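Local coordinates for periplasmic solute binding protein (Candidatus liberibacter, PDB 4CL2) that binds manganese or zinc ions in the periplasm and probably hands them to a membrane transporter for uptake into the cell, at residues I81-V84 against T85-I88; Y117-N120 against I121-A124; F219-S222 against T223-D226. One frame throughout, in Å; residues are numbered along the deposited sequence.

Contact 1: I81-V84 against T85-I88; sequences IITV and TDGI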
ATOM      1  N   ILE A  81      -7.533  10.055 -15.851  1.00 18.86           N
ATOM      2  CA  ILE A  81      -6.974   9.021 -14.974  1.00 16.87           C
ATOM      3  C   ILE A  81      -5.654   9.531 -14.415  1.00 16.76           C
ATOM      4  O   ILE A  81      -4.729   9.859 -15.227  1.00 21.05           O
ATOM      5  CB  ILE A  81      -6.777   7.704 -15.731  1.00 18.84           C
ATOM      6  CG1 ILE A  81      -8.062   7.260 -16.392  1.00 20.04           C
ATOM      7  CG2 ILE A  81      -6.182   6.661 -14.821  1.00 22.49           C
ATOM      8  CD1 ILE A  81      -7.942   6.137 -17.371  1.00 22.26           C
ATOM      9  N   ILE A  82      -5.563   9.662 -13.102  1.00 14.74           N
ATOM     10  CA  ILE A  82      -4.375  10.247 -12.437  1.00 16.53           C
ATOM     11  C   ILE A  82      -3.653   9.092 -11.754  1.00 17.85           C
ATOM     12  O   ILE A  82      -4.279   8.266 -11.109  1.00 16.31           O
ATOM     13  CB  ILE A  82      -4.779  11.286 -11.388  1.00 21.04           C
ATOM     14  CG1 ILE A  82      -5.560  12.464 -12.018  1.00 28.92           C
ATOM     15  CG2 ILE A  82      -3.583  11.754 -10.510  1.00 21.60           C
ATOM     16  CD1 ILE A  82      -4.854  13.249 -13.019  1.00 29.40           C
ATOM     17  N   THR A  83      -2.323   9.031 -11.907  1.00 16.33           N
ATOM     18  CA  THR A  83      -1.483   8.055 -11.251  1.00 16.13           C
ATOM     19  C   THR A  83      -0.920   8.745 -10.016  1.00 16.31           C
ATOM     20  O   THR A  83      -0.073   9.667 -10.131  1.00 18.72           O
ATOM     21  CB  THR A  83      -0.370   7.619 -12.203  1.00 19.95           C
ATOM     22  OG1 THR A  83      -1.022   6.953 -13.308  1.00 21.14           O
ATOM     23  CG2 THR A  83       0.596   6.646 -11.509  1.00 21.38           C
ATOM     24  N   VAL A  84      -1.340   8.283  -8.853  1.00 16.26           N
ATOM     25  CA  VAL A  84      -1.037   8.945  -7.631  1.00 14.33           C
ATOM     26  C   VAL A  84       0.338   8.630  -7.056  1.00 16.54           C
ATOM     27  O   VAL A  84       0.716   9.256  -6.087  1.00 16.24           O
ATOM     28  CB  VAL A  84      -2.116   8.736  -6.522  1.00 14.96           C
ATOM     29  CG1 VAL A  84      -3.511   9.092  -7.053  1.00 16.75           C
ATOM     30  CG2 VAL A  84      -2.104   7.292  -6.038  1.00 16.83           C
ATOM     31  N   THR A  85       1.099   7.746  -7.708  1.00 15.46           N
ATOM     32  CA  THR A  85       2.494   7.468  -7.399  1.00 14.93           C
ATOM     33  C   THR A  85       3.484   8.256  -8.262  1.00 16.63           C
ATOM     34  O   THR A  85       4.692   8.019  -8.183  1.00 17.34           O
ATOM     35  CB  THR A  85       2.798   5.970  -7.539  1.00 17.32           C
ATOM     36  OG1 THR A  85       2.440   5.589  -8.871  1.00 16.02           O
ATOM     37  CG2 THR A  85       2.059   5.144  -6.512  1.00 16.29           C
ATOM     38  N   ASP A  86       3.020   9.190  -9.086  1.00 15.94           N
ATOM     39  CA  ASP A  86       3.937  10.045  -9.865  1.00 18.87           C
ATOM     40  C   ASP A  86       4.960  10.672  -8.912  1.00 18.53           C
ATOM     41  O   ASP A  86       4.601  11.259  -7.875  1.00 19.57           O
ATOM     42  CB  ASP A  86       3.138  11.189 -10.524  1.00 20.14           C
ATOM     43  CG  ASP A  86       2.363  10.767 -11.747  1.00 29.78           C
ATOM     44  OD1 ASP A  86       2.500   9.606 -12.234  1.00 38.58           O
ATOM     45  OD2 ASP A  86       1.559  11.630 -12.189  1.00 37.47           O
ATOM     46  N   GLY A  87       6.227  10.597  -9.287  1.00 23.49           N
ATOM     47  CA  GLY A  87       7.321  11.093  -8.411  1.00 22.54           C
ATOM     48  C   GLY A  87       7.963  10.053  -7.511  1.00 28.36           C
ATOM     49  O   GLY A  87       8.884  10.395  -6.720  1.00 27.38           O
ATOM     50  N   ILE A  88       7.434   8.815  -7.515  1.00 18.06           N
ATOM     51  CA  ILE A  88       8.015   7.779  -6.666  1.00 19.07           C
ATOM     52  C   ILE A  88       8.897   6.935  -7.584  1.00 21.87           C
ATOM     53  O   ILE A  88       8.397   6.338  -8.522  1.00 21.29           O
ATOM     54  CB  ILE A  88       6.961   6.915  -5.991  1.00 18.27           C
ATOM     55  CG1 ILE A  88       6.145   7.782  -4.996  1.00 19.06           C
ATOM     56  CG2 ILE A  88       7.598   5.728  -5.284  1.00 18.24           C
ATOM     57  CD1 ILE A  88       4.949   7.173  -4.300  1.00 17.36           C
TER
HETATM   58  O   HOH W   1      -0.922  11.102 -13.421  1.00 25.71           O
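Thr83 and Asp86 meet across a type I beta turn, Thr83 to Asp86, that takes the chain off the C-terminal end of strand 80-83, an outermost strand of the four-stranded parallel sheet. A type II turn from Thr85 to Ile88 follows directly, so two turns overlap at the start of the loop.

Backbone hydrogen bonds define both turns. Asp86 N reaches Thr83 O at 3.3 Å, a long bond with the donor standing 53° above the carbonyl plane. In the second turn Ile88 N bonds to Thr85 O at 2.9 Å, and Gly87 sits where the positive phi of 94° would press a side chain against the preceding carbonyl oxygen.

The side chains of Thr83 and Asp86 cross at about a right angle. The Asp86 carboxylate lies against the Thr83 carbonyl, Asp86 CG 3.1 Å from Thr83 O; OD1 and OD2 are acceptors like that oxygen, so they do not hydrogen-bond with it, and OD1 lies beside Thr83 CB. Van der Waals contact continues to Thr85: a chi1 of -64° sets Thr83 OG1 beside the backbone N and leaves CG2 anti to it, which brings the Thr83 CG2 methyl to 3.4 Å from Thr85 OG1. That hydroxyl has its hydrogen bond with Asn60 O on the neighbouring strand's exit. Val84 turns its side chain the other way, onto Tyr117 and Ile121 of helix 111-128.

One water ties the carboxylate back to the strand: it accepts from Thr83 N at 2.9 Å and donates to Asp86 OD2 at 2.8 Å.

Contact 2: Y117-N120 against I121-A124; sequences YIEN and IRKA
Glu119 and Arg122 head an intrahelical contact, one turn of helix 111-128 against the next; Ile121 rests on helix 12-22 and strand 56-59, and Ile118 on helices 12-22 and 133-158. Successive i to i+4 backbone bonds run through it, from Ile121 N to Tyr117 O up to Ala124 N to Asn120 O.

On the outer side Glu119 and Arg122 lie alongside each other, pointing the same way, in a side-on, two-nitrogen salt bridge. Arg122 NE gives a bond of 2.9 Å to Glu119 OE1, and Arg122 NH2 one of 2.7 Å to Glu119 OE2, both almost straight at 177°. The oxygens lie in the guanidinium plane, while the nitrogens meet the syn side from outside the carboxylate plane, the two planes 32° apart. Bends at Glu119 chi2 and Arg122 chi3 bring the two groups together.

Asn120 OD1 accepts from a water at 2.6 Å that in turn accepts from Lys123 NZ at 2.9 Å. Asn120 ND2 faces the other way, to the carbonyls of Val84 and Asp86.

Two bonds fix the rotation of the guanidinium against the carboxylate, and the ammonium of Lys123, its NZ 4.8 Å from Glu119 OE2, would probably stabilise the negative charge there.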
ATOM      1  N   TYR A 117       1.569  10.477  -2.124  1.00 13.27           N
ATOM      2  CA  TYR A 117       0.172  10.088  -2.423  1.00 12.13           C
ATOM      3  C   TYR A 117      -0.763  11.261  -2.105  1.00 13.86           C
ATOM      4  O   TYR A 117      -1.589  11.677  -2.932  1.00 13.69           O
ATOM      5  CB  TYR A 117      -0.299   8.858  -1.654  1.00 13.29           C
ATOM      6  CG  TYR A 117       0.105   7.508  -2.234  1.00 13.48           C
ATOM      7  CD1 TYR A 117       1.423   7.071  -2.255  1.00 15.16           C
ATOM      8  CD2 TYR A 117      -0.855   6.642  -2.766  1.00 14.66           C
ATOM      9  CE1 TYR A 117       1.786   5.812  -2.754  1.00 12.69           C
ATOM     10  CE2 TYR A 117      -0.482   5.412  -3.278  1.00 13.93           C
ATOM     11  CZ  TYR A 117       0.800   4.990  -3.304  1.00 12.37           C
ATOM     12  OH  TYR A 117       1.195   3.753  -3.800  1.00 13.57           O
ATOM     13  N   ILE A 118      -0.605  11.801  -0.933  1.00 12.90           N
ATOM     14  CA  ILE A 118      -1.486  12.913  -0.475  1.00 14.43           C
ATOM     15  C   ILE A 118      -1.337  14.111  -1.395  1.00 14.16           C
ATOM     16  O   ILE A 118      -2.346  14.693  -1.808  1.00 14.38           O
ATOM     17  CB  ILE A 118      -1.159  13.250   0.996  1.00 13.79           C
ATOM     18  CG1 ILE A 118      -1.632  12.098   1.899  1.00 14.41           C
ATOM     19  CG2 ILE A 118      -1.802  14.581   1.399  1.00 15.42           C
ATOM     20  CD1 ILE A 118      -1.044  12.140   3.282  1.00 14.46           C
ATOM     21  N   GLU A 119      -0.085  14.509  -1.708  1.00 15.60           N
ATOM     22  CA  GLU A 119       0.191  15.676  -2.543  1.00 17.78           C
ATOM     23  C   GLU A 119      -0.398  15.488  -3.929  1.00 15.77           C
ATOM     24  O   GLU A 119      -1.004  16.418  -4.493  1.00 14.94           O
ATOM     25  CB  GLU A 119       1.690  15.982  -2.587  1.00 19.81           C
ATOM     26  CG  GLU A 119       2.033  17.009  -3.639  1.00 18.98           C
ATOM     27  CD  GLU A 119       1.372  18.358  -3.454  1.00 20.72           C
ATOM     28  OE1 GLU A 119       0.800  18.637  -2.354  1.00 19.07           O
ATOM     29  OE2 GLU A 119       1.368  19.135  -4.436  1.00 20.53           O
ATOM     30  N   ASN A 120      -0.195  14.299  -4.529  1.00 15.99           N
ATOM     31  CA  ASN A 120      -0.705  14.111  -5.884  1.00 14.48           C
ATOM     32  C   ASN A 120      -2.222  14.129  -5.875  1.00 12.99           C
ATOM     33  O   ASN A 120      -2.849  14.592  -6.863  1.00 14.96           O
ATOM     34  CB  ASN A 120      -0.201  12.762  -6.444  1.00 14.86           C
ATOM     35  CG  ASN A 120       1.239  12.859  -6.879  1.00 18.56           C
ATOM     36  OD1 ASN A 120       1.693  13.943  -7.223  1.00 19.72           O
ATOM     37  ND2 ASN A 120       1.972  11.776  -6.830  1.00 16.65           N
ATOM     38  N   ILE A 121      -2.845  13.627  -4.822  1.00 12.38           N
ATOM     39  CA  ILE A 121      -4.311  13.599  -4.768  1.00 12.92           C
ATOM     40  C   ILE A 121      -4.836  15.035  -4.523  1.00 13.57           C
ATOM     41  O   ILE A 121      -5.823  15.469  -5.140  1.00 13.20           O
ATOM     42  CB  ILE A 121      -4.836  12.568  -3.746  1.00 11.92           C
ATOM     43  CG1 ILE A 121      -4.545  11.161  -4.270  1.00 13.22           C
ATOM     44  CG2 ILE A 121      -6.360  12.702  -3.528  1.00 15.11           C
ATOM     45  CD1 ILE A 121      -4.694  10.074  -3.239  1.00 15.31           C
ATOM     46  N   ARG A 122      -4.198  15.748  -3.609  1.00 14.80           N
ATOM     47  CA  ARG A 122      -4.524  17.173  -3.390  1.00 14.28           C
ATOM     48  C   ARG A 122      -4.480  17.958  -4.714  1.00 15.09           C
ATOM     49  O   ARG A 122      -5.414  18.705  -5.069  1.00 16.61           O
ATOM     50  CB  ARG A 122      -3.592  17.815  -2.370  1.00 14.57           C
ATOM     51  CG  ARG A 122      -3.910  19.283  -2.136  1.00 16.18           C
ATOM     52  CD  ARG A 122      -2.697  20.074  -1.705  1.00 15.84           C
ATOM     53  NE  ARG A 122      -1.665  20.119  -2.778  1.00 17.75           N
ATOM     54  CZ  ARG A 122      -1.764  20.815  -3.897  1.00 17.62           C
ATOM     55  NH1 ARG A 122      -2.795  21.584  -4.148  1.00 20.61           N
ATOM     56  NH2 ARG A 122      -0.806  20.753  -4.805  1.00 20.33           N
ATOM     57  N   LYS A 123      -3.392  17.765  -5.470  1.00 13.85           N
ATOM     58  CA  LYS A 123      -3.221  18.456  -6.733  1.00 15.92           C
ATOM     59  C   LYS A 123      -4.316  18.115  -7.713  1.00 15.37           C
ATOM     60  O   LYS A 123      -4.868  19.004  -8.368  1.00 17.50           O
ATOM     61  CB  LYS A 123      -1.807  18.117  -7.282  1.00 18.90           C
ATOM     62  CG  LYS A 123      -1.508  18.883  -8.551  1.00 24.32           C
ATOM     63  CD  LYS A 123      -0.098  18.583  -9.095  1.00 33.67           C
ATOM     64  CE  LYS A 123       0.911  17.972  -8.158  1.00 44.47           C
ATOM     65  NZ  LYS A 123       2.134  17.611  -8.972  1.00 50.97           N
ATOM     66  N   ALA A 124      -4.650  16.823  -7.815  1.00 14.60           N
ATOM     67  CA  ALA A 124      -5.703  16.417  -8.745  1.00 16.16           C
ATOM     68  C   ALA A 124      -7.092  16.927  -8.351  1.00 16.43           C
ATOM     69  O   ALA A 124      -7.870  17.367  -9.200  1.00 16.79           O
ATOM     70  CB  ALA A 124      -5.677  14.896  -8.891  1.00 14.80           C
TER
HETATM   71  O   HOH W   2       2.640  14.771  -9.527  1.00 46.98           O

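Contact 3: F219-S222 against T223-D226; sequences FSES and TNSD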
ATOM      1  N   PHE A 219       7.082 -12.576   8.454  1.00 18.84           N
ATOM      2  CA  PHE A 219       5.641 -12.270   8.535  1.00 19.69           C
ATOM      3  C   PHE A 219       4.877 -12.836   7.356  1.00 20.17           C
ATOM      4  O   PHE A 219       5.464 -13.187   6.287  1.00 18.22           O
ATOM      5  CB  PHE A 219       5.420 -10.779   8.514  1.00 21.26           C
ATOM      6  CG  PHE A 219       6.078 -10.044   9.660  1.00 21.35           C
ATOM      7  CD1 PHE A 219       5.426  -9.950  10.888  1.00 20.96           C
ATOM      8  CD2 PHE A 219       7.340  -9.502   9.529  1.00 23.65           C
ATOM      9  CE1 PHE A 219       6.018  -9.286  11.957  1.00 22.05           C
ATOM     10  CE2 PHE A 219       7.928  -8.810  10.582  1.00 23.70           C
ATOM     11  CZ  PHE A 219       7.269  -8.718  11.790  1.00 25.25           C
ATOM     12  N   SER A 220       3.589 -12.994   7.547  1.00 18.72           N
ATOM     13  CA  SER A 220       2.641 -13.067   6.424  1.00 18.94           C
ATOM     14  C   SER A 220       1.688 -11.943   6.428  1.00 18.44           C
ATOM     15  O   SER A 220       1.798 -11.037   7.255  1.00 18.04           O
ATOM     16  CB  SER A 220       1.938 -14.443   6.380  1.00 22.32           C
ATOM     17  OG  SER A 220       1.067 -14.604   7.523  1.00 22.97           O
ATOM     18  N   GLU A 221       0.766 -11.911   5.467  1.00 17.43           N
ATOM     19  CA  GLU A 221      -0.081 -10.795   5.276  1.00 17.54           C
ATOM     20  C   GLU A 221      -1.577 -11.159   5.208  1.00 19.42           C
ATOM     21  O   GLU A 221      -1.935 -12.297   5.035  1.00 19.82           O
ATOM     22  CB  GLU A 221       0.377  -9.954   4.077  1.00 19.45           C
ATOM     23  CG  GLU A 221       1.861  -9.529   4.193  1.00 23.53           C
ATOM     24  CD  GLU A 221       2.873 -10.524   3.605  1.00 23.26           C
ATOM     25  OE1 GLU A 221       2.729 -10.897   2.497  1.00 22.88           O
ATOM     26  OE2 GLU A 221       3.826 -10.902   4.267  1.00 20.81           O
ATOM     27  N   SER A 222      -2.423 -10.149   5.350  1.00 21.66           N
ATOM     28  CA  SER A 222      -3.846 -10.419   5.688  1.00 23.52           C
ATOM     29  C   SER A 222      -4.614 -11.014   4.505  1.00 27.76           C
ATOM     30  O   SER A 222      -5.637 -11.679   4.706  1.00 27.18           O
ATOM     31  CB  SER A 222      -4.560  -9.155   6.146  1.00 24.00           C
ATOM     32  OG  SER A 222      -4.634  -8.149   5.103  1.00 23.70           O
ATOM     33  N   THR A 223      -4.072 -10.889   3.308  1.00 21.57           N
ATOM     34  CA  THR A 223      -4.724 -11.514   2.134  1.00 22.60           C
ATOM     35  C   THR A 223      -4.031 -12.726   1.580  1.00 25.38           C
ATOM     36  O   THR A 223      -4.403 -13.176   0.507  1.00 28.68           O
ATOM     37  CB  THR A 223      -4.955 -10.494   1.036  1.00 24.77           C
ATOM     38  OG1 THR A 223      -3.717 -10.049   0.451  1.00 27.11           O
ATOM     39  CG2 THR A 223      -5.665  -9.292   1.624  1.00 26.55           C
ATOM     40  N   ASN A 224      -3.047 -13.271   2.277  1.00 21.07           N
ATOM     41  CA  ASN A 224      -2.418 -14.502   1.823  1.00 23.38           C
ATOM     42  C   ASN A 224      -2.314 -15.523   2.907  1.00 24.83           C
ATOM     43  O   ASN A 224      -2.761 -15.285   4.008  1.00 26.36           O
ATOM     44  CB  ASN A 224      -1.090 -14.202   1.095  1.00 25.28           C
ATOM     45  CG  ASN A 224      -0.071 -13.517   1.967  1.00 27.47           C
ATOM     46  OD1 ASN A 224       0.010 -13.756   3.175  1.00 24.25           O
ATOM     47  ND2 ASN A 224       0.760 -12.697   1.346  1.00 30.41           N
ATOM     48  N   SER A 225      -1.892 -16.747   2.560  1.00 24.67           N
ATOM     49  CA  SER A 225      -1.692 -17.784   3.513  1.00 25.18           C
ATOM     50  C   SER A 225      -0.474 -17.582   4.391  1.00 27.89           C
ATOM     51  O   SER A 225       0.582 -17.106   3.935  1.00 28.93           O
ATOM     52  CB  SER A 225      -1.567 -19.160   2.783  1.00 28.94           C
ATOM     53  OG  SER A 225      -1.308 -20.192   3.694  1.00 29.93           O
ATOM     54  N   ASP A 226      -0.612 -18.001   5.653  1.00 24.31           N
ATOM     55  CA  ASP A 226       0.509 -18.054   6.579  1.00 26.00           C
ATOM     56  C   ASP A 226       1.377 -19.280   6.471  1.00 24.57           C
ATOM     57  O   ASP A 226       2.367 -19.386   7.162  1.00 26.56           O
ATOM     58  CB  ASP A 226       0.072 -17.835   8.043  1.00 27.76           C
ATOM     59  CG  ASP A 226      -0.782 -18.952   8.613  1.00 33.14           C
ATOM     60  OD1 ASP A 226      -0.998 -20.008   7.977  1.00 30.88           O
ATOM     61  OD2 ASP A 226      -1.173 -18.818   9.787  1.00 31.99           O
TER
HETATM   62  O   HOH W   3      -5.271 -14.675   5.076  1.00 42.91           O
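Glu221 and Asn224 cross obliquely over a type I turn, Glu221 to Asn224, at the end of strand 217-221, with the Asn224 amide standing nearly upright to the Glu221 carboxylate, 80° between the planes. Asn224 ND2 donates to Glu221 OE1 at 2.9 Å: the oxygen lies in the amide plane, yet the nitrogen approaches from above the carboxylate. ND2 also bonds to Asn193 OD1. A chi1 of 61° places Asn224 CG between its backbone N and carbonyl carbon, folding the amide back over the turn. Its other end, OD1, can then accept from Glu221 N at 3.0 Å, while the turn's own bond runs from Asn224 N to Glu221 O at 3.1 Å. Three bonds thus join this one pair of residues.

Beside the turn, Ser220 OG packs on Asp226 CB at 3.4 Å; the hydroxyl is hydrogen-bonded to Tyr240 OH, and Asp226 forms a salt bridge with Lys230. A water donates to both Ser222 O and Asn224 O across the outside of the turn. Ser225 OG caps Gln227 N where helix 227-236 begins.

Glu221 OE1 also accepts from the backbone N of Glu172, and OE2 from that of Ser171. Glu172 is a manganese ligand in this structure; this is consistent with a second-shell role, the carboxylate, held by the amide of Asn224 and two backbone N-H groups, probably positioning the segment that carries Glu172.

Each contact is local and spans consecutive residues, so the three come in series along the chain and none nests in or crosses another. Contact 1 closes the turn leaving strand 80-83; the chain then runs through a long loop, past the metal ligand His106, into helix 111-128, which holds contact 2. These two touch, so the helix is tied to the strand exit. Contact 3 turns the chain from strand 217-221 toward helix 227-236, on the opposite side of the chain's centre; its centre lies about 27 Å from that of contact 1 and about 30 Å from that of contact 2.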